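Long-range contacts in PfhB2 (Pasteurella multocida, PDB 6U8T), which probably acts as a cysteine protease of the YopT type, belonging to a Yersinia and Haemophilus virulence antigen family in peptidase clan CA: residues C[44-49]-C[100-105]; C[159-164]-C[175-180]. The protein carries 1 engineered substitution. One frame throughout, in Å; residues are numbered along the deposited sequence.

Contact 1: C[44-49]-C[100-105]; sequences HWIANK and NWLQEQ
A helix-helix packing joins the C-terminal part of helix 20-51 to the last turn of helix 91-104, and its main aromatic meeting is H44 against W101. The segment axes come within 10.1 Å of each other and their directions differ by 22°, so the two helices run nearly parallel. The H44 ring is met on one face by the six-membered ring of W101, with W101 CH2 3.4 Å above the imidazole plane and over its centre. H44 NE2 lies 3.3 Å from W101 CZ2. Because the planes are inclined at 36°, with centroids 4.2 Å apart, the pair is an oblique aromatic contact and not a formal stack. W101 reaches across to the neighbouring helix with CG anti to its own nitrogen (chi1 -174°), while the imidazole is fixed at both nitrogens, NE2 bonding S77 OG and ND1 bonding S40 O. On the side of the indole away from H44, Q105 CG sits 3.5 Å above the plane, toward the rim; a weak bond from Q105 NE2 to W101 O accompanies this bent chain.

Between the two helices, A47 points toward helix 91-104, and its CB touches W101 CZ3 at 4.0 Å and Q105 CB at 3.9 Å. The buried partner pair is I46 and L102, meeting through CG2 and CD2 at 4.3 Å, and both also touch K151 of strand 147-155. Helix 72-87 packs beside the aromatics, with L81 against both H44 and W101. W45 points away from helix 91-104, toward the second subunit: its ring stacks on F175 of that subunit and its NE1 is hydrogen-bonded to E181 OE1 of the second subunit.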
ATOM      1  N   HIS C  44     -17.099  -5.748 -15.611  1.00 13.90           N
ATOM      2  CA  HIS C  44     -18.054  -6.812 -16.078  1.00 14.20           C
ATOM      3  C   HIS C  44     -19.338  -6.737 -15.263  1.00 13.55           C
ATOM      4  O   HIS C  44     -20.398  -6.812 -15.874  1.00 14.69           O
ATOM      5  CB  HIS C  44     -17.420  -8.192 -16.020  1.00 14.23           C
ATOM      6  CG  HIS C  44     -16.520  -8.483 -17.166  1.00 15.29           C
ATOM      7  ND1 HIS C  44     -15.235  -7.939 -17.284  1.00 15.23           N
ATOM      8  CD2 HIS C  44     -16.695  -9.326 -18.212  1.00 15.91           C
ATOM      9  CE1 HIS C  44     -14.676  -8.424 -18.379  1.00 15.79           C
ATOM     10  NE2 HIS C  44     -15.574  -9.265 -18.973  1.00 16.41           N
ATOM     11  N   TRP C  45     -19.238  -6.607 -13.951  1.00 12.42           N
ATOM     12  CA  TRP C  45     -20.388  -6.468 -13.041  1.00 12.58           C
ATOM     13  C   TRP C  45     -21.255  -5.260 -13.474  1.00 12.84           C
ATOM     14  O   TRP C  45     -22.454  -5.377 -13.537  1.00 12.07           O
ATOM     15  CB  TRP C  45     -19.887  -6.314 -11.608  1.00 12.08           C
ATOM     16  CG  TRP C  45     -20.976  -6.345 -10.579  1.00 12.53           C
ATOM     17  CD1 TRP C  45     -21.501  -7.449  -9.969  1.00 13.03           C
ATOM     18  CD2 TRP C  45     -21.655  -5.210 -10.010  1.00 12.69           C
ATOM     19  NE1 TRP C  45     -22.443  -7.069  -9.046  1.00 13.41           N
ATOM     20  CE2 TRP C  45     -22.562  -5.714  -9.049  1.00 12.96           C
ATOM     21  CE3 TRP C  45     -21.563  -3.813 -10.200  1.00 12.57           C
ATOM     22  CZ2 TRP C  45     -23.368  -4.886  -8.275  1.00 13.28           C
ATOM     23  CZ3 TRP C  45     -22.354  -2.993  -9.419  1.00 12.60           C
ATOM     24  CH2 TRP C  45     -23.255  -3.522  -8.485  1.00 13.03           C
ATOM     25  N   ILE C  46     -20.618  -4.125 -13.781  1.00 13.15           N
ATOM     26  CA  ILE C  46     -21.369  -2.906 -14.180  1.00 13.90           C
ATOM     27  C   ILE C  46     -22.119  -3.202 -15.492  1.00 14.88           C
ATOM     28  O   ILE C  46     -23.331  -2.969 -15.534  1.00 14.80           O
ATOM     29  CB  ILE C  46     -20.453  -1.673 -14.261  1.00 13.32           C
ATOM     30  CG1 ILE C  46     -19.995  -1.264 -12.871  1.00 13.04           C
ATOM     31  CG2 ILE C  46     -21.151  -0.533 -14.950  1.00 13.85           C
ATOM     32  CD1 ILE C  46     -18.976  -0.142 -12.879  1.00 13.52           C
ATOM     33  N   ALA C  47     -21.432  -3.736 -16.503  1.00 15.77           N
ATOM     34  CA  ALA C  47     -22.031  -4.112 -17.811  1.00 17.32           C
ATOM     35  C   ALA C  47     -23.180  -5.087 -17.608  1.00 18.01           C
ATOM     36  O   ALA C  47     -24.167  -4.978 -18.309  1.00 20.81           O
ATOM     37  CB  ALA C  47     -21.012  -4.688 -18.756  1.00 17.46           C
ATOM     38  N   ASN C  48     -23.047  -6.021 -16.682  1.00 18.52           N
ATOM     39  CA  ASN C  48     -24.081  -7.053 -16.420  1.00 19.45           C
ATOM     40  C   ASN C  48     -25.311  -6.373 -15.810  1.00 20.42           C
ATOM     41  O   ASN C  48     -26.423  -6.670 -16.258  1.00 25.15           O
ATOM     42  CB  ASN C  48     -23.518  -8.178 -15.560  1.00 19.65           C
ATOM     43  CG  ASN C  48     -24.538  -9.265 -15.303  1.00 22.21           C
ATOM     44  OD1 ASN C  48     -24.539 -10.249 -16.035  1.00 24.86           O
ATOM     45  ND2 ASN C  48     -25.380  -9.112 -14.282  1.00 20.99           N
ATOM     46  N   LYS C  49     -25.142  -5.467 -14.856  1.00 20.32           N
ATOM     47  CA  LYS C  49     -26.267  -4.812 -14.142  1.00 21.58           C
ATOM     48  C   LYS C  49     -27.015  -3.837 -15.053  1.00 24.23           C
ATOM     49  O   LYS C  49     -28.224  -3.727 -14.924  1.00 29.02           O
ATOM     50  CB  LYS C  49     -25.753  -4.099 -12.905  1.00 19.88           C
ATOM     51  CG  LYS C  49     -25.322  -5.033 -11.798  1.00 19.38           C
ATOM     52  CD  LYS C  49     -26.400  -5.943 -11.299  1.00 21.09           C
ATOM     53  CE  LYS C  49     -26.024  -6.555  -9.975  1.00 22.36           C
ATOM     54  NZ  LYS C  49     -27.236  -7.012  -9.268  1.00 25.66           N
ATOM     55  N   ASN C 100     -13.413   2.354 -22.530  1.00 25.18           N
ATOM     56  CA  ASN C 100     -13.704   1.967 -23.935  1.00 26.56           C
ATOM     57  C   ASN C 100     -14.453   0.626 -23.940  1.00 23.62           C
ATOM     58  O   ASN C 100     -15.446   0.490 -24.696  1.00 23.22           O
ATOM     59  CB  ASN C 100     -12.455   1.861 -24.804  1.00 30.91           C
ATOM     60  CG  ASN C 100     -11.824   3.203 -25.105  1.00 35.36           C
ATOM     61  OD1 ASN C 100     -10.607   3.305 -25.074  1.00 51.06           O
ATOM     62  ND2 ASN C 100     -12.604   4.228 -25.408  1.00 35.01           N
ATOM     63  N   TRP C 101     -14.003  -0.321 -23.127  1.00 21.22           N
ATOM     64  CA  TRP C 101     -14.649  -1.655 -22.988  1.00 20.62           C
ATOM     65  C   TRP C 101     -16.099  -1.477 -22.521  1.00 19.84           C
ATOM     66  O   TRP C 101     -16.997  -2.098 -23.123  1.00 20.75           O
ATOM     67  CB  TRP C 101     -13.862  -2.563 -22.036  1.00 19.57           C
ATOM     68  CG  TRP C 101     -14.392  -3.956 -21.979  1.00 19.22           C
ATOM     69  CD1 TRP C 101     -14.053  -4.984 -22.811  1.00 19.96           C
ATOM     70  CD2 TRP C 101     -15.397  -4.470 -21.083  1.00 18.23           C
ATOM     71  NE1 TRP C 101     -14.779  -6.103 -22.502  1.00 20.01           N
ATOM     72  CE2 TRP C 101     -15.600  -5.822 -21.432  1.00 18.88           C
ATOM     73  CE3 TRP C 101     -16.141  -3.928 -20.039  1.00 17.68           C
ATOM     74  CZ2 TRP C 101     -16.465  -6.654 -20.733  1.00 18.41           C
ATOM     75  CZ3 TRP C 101     -17.024  -4.740 -19.362  1.00 18.26           C
ATOM     76  CH2 TRP C 101     -17.193  -6.087 -19.718  1.00 18.62           C
ATOM     77  N   LEU C 102     -16.323  -0.632 -21.520  1.00 18.89           N
ATOM     78  CA  LEU C 102     -17.669  -0.395 -20.939  1.00 19.06           C
ATOM     79  C   LEU C 102     -18.596   0.185 -22.009  1.00 21.30           C
ATOM     80  O   LEU C 102     -19.750  -0.263 -22.089  1.00 22.30           O
ATOM     81  CB  LEU C 102     -17.559   0.494 -19.707  1.00 17.84           C
ATOM     82  CG  LEU C 102     -17.106  -0.238 -18.441  1.00 16.68           C
ATOM     83  CD1 LEU C 102     -16.718   0.749 -17.358  1.00 16.59           C
ATOM     84  CD2 LEU C 102     -18.179  -1.191 -17.932  1.00 16.45           C
ATOM     85  N   GLN C 103     -18.103   1.081 -22.867  1.00 23.81           N
ATOM     86  CA  GLN C 103     -18.935   1.707 -23.926  1.00 25.21           C
ATOM     87  C   GLN C 103     -19.227   0.684 -25.020  1.00 25.86           C
ATOM     88  O   GLN C 103     -20.400   0.596 -25.444  1.00 26.66           O
ATOM     89  CB  GLN C 103     -18.283   2.996 -24.412  1.00 27.77           C
ATOM     90  CG  GLN C 103     -18.449   4.131 -23.401  1.00 28.21           C
ATOM     91  CD  GLN C 103     -17.808   5.424 -23.843  1.00 30.40           C
ATOM     92  OE1 GLN C 103     -18.256   6.081 -24.780  1.00 38.51           O
ATOM     93  NE2 GLN C 103     -16.750   5.821 -23.167  1.00 28.49           N
ATOM     94  N   GLU C 104     -18.233  -0.127 -25.389  1.00 26.97           N
ATOM     95  CA  GLU C 104     -18.402  -1.299 -26.289  1.00 28.55           C
ATOM     96  C   GLU C 104     -19.524  -2.227 -25.797  1.00 27.27           C
ATOM     97  O   GLU C 104     -20.200  -2.804 -26.617  1.00 29.21           O
ATOM     98  CB  GLU C 104     -17.074  -2.021 -26.434  1.00 30.90           C
ATOM     99  CG  GLU C 104     -16.170  -1.326 -27.409  1.00 34.98           C
ATOM    100  CD  GLU C 104     -14.846  -2.006 -27.670  1.00 37.83           C
ATOM    101  OE1 GLU C 104     -14.467  -2.888 -26.865  1.00 40.60           O
ATOM    102  OE2 GLU C 104     -14.214  -1.638 -28.684  1.00 44.98           O
ATOM    103  N   GLN C 105     -19.725  -2.367 -24.497  1.00 27.17           N
ATOM    104  CA  GLN C 105     -20.767  -3.267 -23.933  1.00 27.35           C
ATOM    105  C   GLN C 105     -22.084  -2.512 -23.771  1.00 28.19           C
ATOM    106  O   GLN C 105     -23.015  -3.114 -23.246  1.00 28.54           O
ATOM    107  CB  GLN C 105     -20.397  -3.803 -22.552  1.00 27.82           C
ATOM    108  CG  GLN C 105     -19.006  -4.413 -22.459  1.00 28.31           C
ATOM    109  CD  GLN C 105     -18.759  -5.500 -23.470  1.00 30.39           C
ATOM    110  OE1 GLN C 105     -19.492  -6.475 -23.537  1.00 29.98           O
ATOM    111  NE2 GLN C 105     -17.683  -5.348 -24.226  1.00 33.49           N
TER

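Contact 2: C[159-164]-C[175-180]; sequences GSHTVS and FDPNFG
H161 and D176 supply the side-chain hydrogen bond: H161 NE2 donates to D176 OD1 at 2.7 Å (N-H...O 157°). The acceptor lies in the imidazole plane and is met on the syn side, 33° out of the carboxylate plane. From the opposite face of that plane N178 N reaches the same oxygen, D176 OD1, at 3.0 Å, closing an Asx turn, while OD2 is held by Y204 OH. With CG anti to the backbone nitrogen (chi1 -173°), the imidazole extends from strand 160-168 to bring NE2 to the carboxylate.

Backbone bonds make S164 and F175 an antiparallel hydrogen-bonded pair (S164 N to F175 O and F175 N to S164 O, each 2.9 Å) in the hairpin of strands 160-168 and 171-176. Beyond it F179 and G180 face D176 in a classic beta bulge. The His-carboxylate pair is consistent with the Cys-His-Asp arrangement of clan CA peptidases, and P177 packs on C42 of the second subunit.

The remaining contacts are van der Waals touches. N178 ND2 lies 3.5 Å above one face of the H161 ring, toward the rim. V163 CG1 touches D176 CG at 3.5 Å, and T162 O meets P177 CD at 3.4 Å. S164 OG, buried without a polar partner, sits at the F175 ring edge.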
ATOM      1  N   GLY C 159       2.722  -0.267   3.417  1.00 29.84           N
ATOM      2  CA  GLY C 159       3.418  -0.558   4.681  1.00 31.28           C
ATOM      3  C   GLY C 159       4.566   0.401   4.964  1.00 29.58           C
ATOM      4  O   GLY C 159       4.809   1.359   4.195  1.00 27.26           O
ATOM      5  N   SER C 160       5.273   0.110   6.043  1.00 31.26           N
ATOM      6  CA  SER C 160       6.490   0.839   6.473  1.00 32.34           C
ATOM      7  C   SER C 160       7.677  -0.126   6.486  1.00 31.87           C
ATOM      8  O   SER C 160       7.476  -1.332   6.736  1.00 28.96           O
ATOM      9  CB  SER C 160       6.245   1.453   7.790  1.00 35.12           C
ATOM     10  OG  SER C 160       5.139   2.348   7.708  1.00 37.86           O
ATOM     11  N   HIS C 161       8.863   0.386   6.180  1.00 32.53           N
ATOM     12  CA  HIS C 161      10.123  -0.388   6.225  1.00 32.13           C
ATOM     13  C   HIS C 161      11.169   0.459   6.946  1.00 34.08           C
ATOM     14  O   HIS C 161      11.085   1.706   6.882  1.00 33.94           O
ATOM     15  CB  HIS C 161      10.545  -0.803   4.816  1.00 31.19           C
ATOM     16  CG  HIS C 161      11.710  -1.720   4.808  1.00 31.62           C
ATOM     17  ND1 HIS C 161      11.771  -2.829   5.620  1.00 31.74           N
ATOM     18  CD2 HIS C 161      12.844  -1.712   4.080  1.00 33.40           C
ATOM     19  CE1 HIS C 161      12.895  -3.475   5.397  1.00 33.30           C
ATOM     20  NE2 HIS C 161      13.578  -2.815   4.448  1.00 33.40           N
ATOM     21  N   THR C 162      12.105  -0.210   7.612  1.00 34.43           N
ATOM     22  CA  THR C 162      13.270   0.403   8.275  1.00 36.14           C
ATOM     23  C   THR C 162      14.533  -0.191   7.662  1.00 36.01           C
ATOM     24  O   THR C 162      14.637  -1.422   7.591  1.00 35.00           O
ATOM     25  CB  THR C 162      13.244   0.182   9.791  1.00 36.81           C
ATOM     26  OG1 THR C 162      11.942   0.547  10.244  1.00 35.16           O
ATOM     27  CG2 THR C 162      14.308   0.966  10.519  1.00 38.13           C
ATOM     28  N   VAL C 163      15.452   0.684   7.274  1.00 36.86           N
ATOM     29  CA  VAL C 163      16.846   0.338   6.904  1.00 37.67           C
ATOM     30  C   VAL C 163      17.762   1.192   7.782  1.00 39.62           C
ATOM     31  O   VAL C 163      17.245   2.042   8.556  1.00 40.78           O
ATOM     32  CB  VAL C 163      17.076   0.541   5.395  1.00 37.71           C
ATOM     33  CG1 VAL C 163      16.206  -0.393   4.576  1.00 36.03           C
ATOM     34  CG2 VAL C 163      16.876   1.975   4.952  1.00 38.25           C
ATOM     35  N   SER C 164      19.066   0.977   7.704  1.00 40.82           N
ATOM     36  CA  SER C 164      20.047   1.736   8.503  1.00 41.96           C
ATOM     37  C   SER C 164      21.338   1.920   7.716  1.00 43.12           C
ATOM     38  O   SER C 164      21.541   1.287   6.700  1.00 42.01           O
ATOM     39  CB  SER C 164      20.263   1.083   9.832  1.00 42.86           C
ATOM     40  OG  SER C 164      20.616  -0.270   9.676  1.00 43.96           O
ATOM     41  N   PHE C 175      22.440  -1.132   5.490  1.00 42.44           N
ATOM     42  CA  PHE C 175      21.871  -2.400   6.002  1.00 41.50           C
ATOM     43  C   PHE C 175      20.364  -2.384   5.791  1.00 38.92           C
ATOM     44  O   PHE C 175      19.684  -1.449   6.263  1.00 37.79           O
ATOM     45  CB  PHE C 175      22.247  -2.634   7.470  1.00 43.24           C
ATOM     46  CG  PHE C 175      21.568  -3.842   8.063  1.00 43.34           C
ATOM     47  CD1 PHE C 175      21.992  -5.127   7.756  1.00 43.84           C
ATOM     48  CD2 PHE C 175      20.467  -3.692   8.897  1.00 42.40           C
ATOM     49  CE1 PHE C 175      21.339  -6.233   8.278  1.00 43.44           C
ATOM     50  CE2 PHE C 175      19.826  -4.807   9.422  1.00 41.72           C
ATOM     51  CZ  PHE C 175      20.267  -6.070   9.122  1.00 42.03           C
ATOM     52  N   ASP C 176      19.877  -3.396   5.081  1.00 37.85           N
ATOM     53  CA  ASP C 176      18.434  -3.636   4.828  1.00 35.79           C
ATOM     54  C   ASP C 176      18.082  -5.032   5.331  1.00 35.63           C
ATOM     55  O   ASP C 176      18.466  -6.029   4.731  1.00 35.58           O
ATOM     56  CB  ASP C 176      18.125  -3.462   3.346  1.00 34.76           C
ATOM     57  CG  ASP C 176      16.646  -3.516   3.037  1.00 32.48           C
ATOM     58  OD1 ASP C 176      15.886  -4.005   3.905  1.00 32.10           O
ATOM     59  OD2 ASP C 176      16.265  -3.017   1.975  1.00 31.10           O
ATOM     60  N   PRO C 177      17.352  -5.142   6.455  1.00 35.60           N
ATOM     61  CA  PRO C 177      17.019  -6.434   7.042  1.00 36.33           C
ATOM     62  C   PRO C 177      16.267  -7.374   6.084  1.00 35.75           C
ATOM     63  O   PRO C 177      16.123  -8.528   6.433  1.00 35.10           O
ATOM     64  CB  PRO C 177      16.105  -6.126   8.233  1.00 36.01           C
ATOM     65  CG  PRO C 177      16.077  -4.637   8.391  1.00 35.86           C
ATOM     66  CD  PRO C 177      16.823  -4.022   7.228  1.00 36.08           C
ATOM     67  N   ASN C 178      15.798  -6.840   4.947  1.00 36.74           N
ATOM     68  CA  ASN C 178      15.094  -7.592   3.868  1.00 35.72           C
ATOM     69  C   ASN C 178      16.113  -8.230   2.904  1.00 36.48           C
ATOM     70  O   ASN C 178      15.671  -9.054   2.083  1.00 35.89           O
ATOM     71  CB  ASN C 178      14.171  -6.695   3.037  1.00 34.43           C
ATOM     72  CG  ASN C 178      12.782  -6.550   3.620  1.00 37.66           C
ATOM     73  OD1 ASN C 178      12.504  -7.087   4.705  1.00 40.25           O
ATOM     74  ND2 ASN C 178      11.922  -5.811   2.917  1.00 34.38           N
ATOM     75  N   PHE C 179      17.382  -7.809   2.935  1.00 37.33           N
ATOM     76  CA  PHE C 179      18.420  -8.265   1.967  1.00 39.95           C
ATOM     77  C   PHE C 179      19.749  -8.563   2.667  1.00 42.71           C
ATOM     78  O   PHE C 179      20.267  -9.678   2.501  1.00 47.72           O
ATOM     79  CB  PHE C 179      18.599  -7.240   0.846  1.00 39.06           C
ATOM     80  CG  PHE C 179      17.366  -7.027   0.017  1.00 37.00           C
ATOM     81  CD1 PHE C 179      16.971  -7.949  -0.931  1.00 36.24           C
ATOM     82  CD2 PHE C 179      16.617  -5.883   0.164  1.00 36.77           C
ATOM     83  CE1 PHE C 179      15.849  -7.737  -1.713  1.00 35.25           C
ATOM     84  CE2 PHE C 179      15.477  -5.666  -0.602  1.00 35.08           C
ATOM     85  CZ  PHE C 179      15.089  -6.603  -1.534  1.00 34.08           C
ATOM     86  N   GLY C 180      20.309  -7.598   3.395  1.00 44.69           N
ATOM     87  CA  GLY C 180      21.556  -7.788   4.156  1.00 47.27           C
ATOM     88  C   GLY C 180      22.367  -6.504   4.270  1.00 47.61           C
ATOM     89  O   GLY C 180      21.774  -5.426   4.305  1.00 46.05           O
TER

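Both segments of contact 1 precede those of contact 2 in the sequence, and the two lie on opposite sides of the chain's centre, 43 Å apart between centres and about 27 Å between nearest atoms. Helix 20-51 spans the distance: contact 1 uses its C-terminal part, whereas K20 at its start touches N178 of contact 2. Within one chain the sites do not meet, but in the dimer contact 1 of one chain abuts contact 2 of the other, and strand 160-168 pairs with a strand of the second subunit. C42, two residues before contact 1, reaches P177, next to the H161-D176 pair of the other chain, which would be consistent with an active site shared between chains.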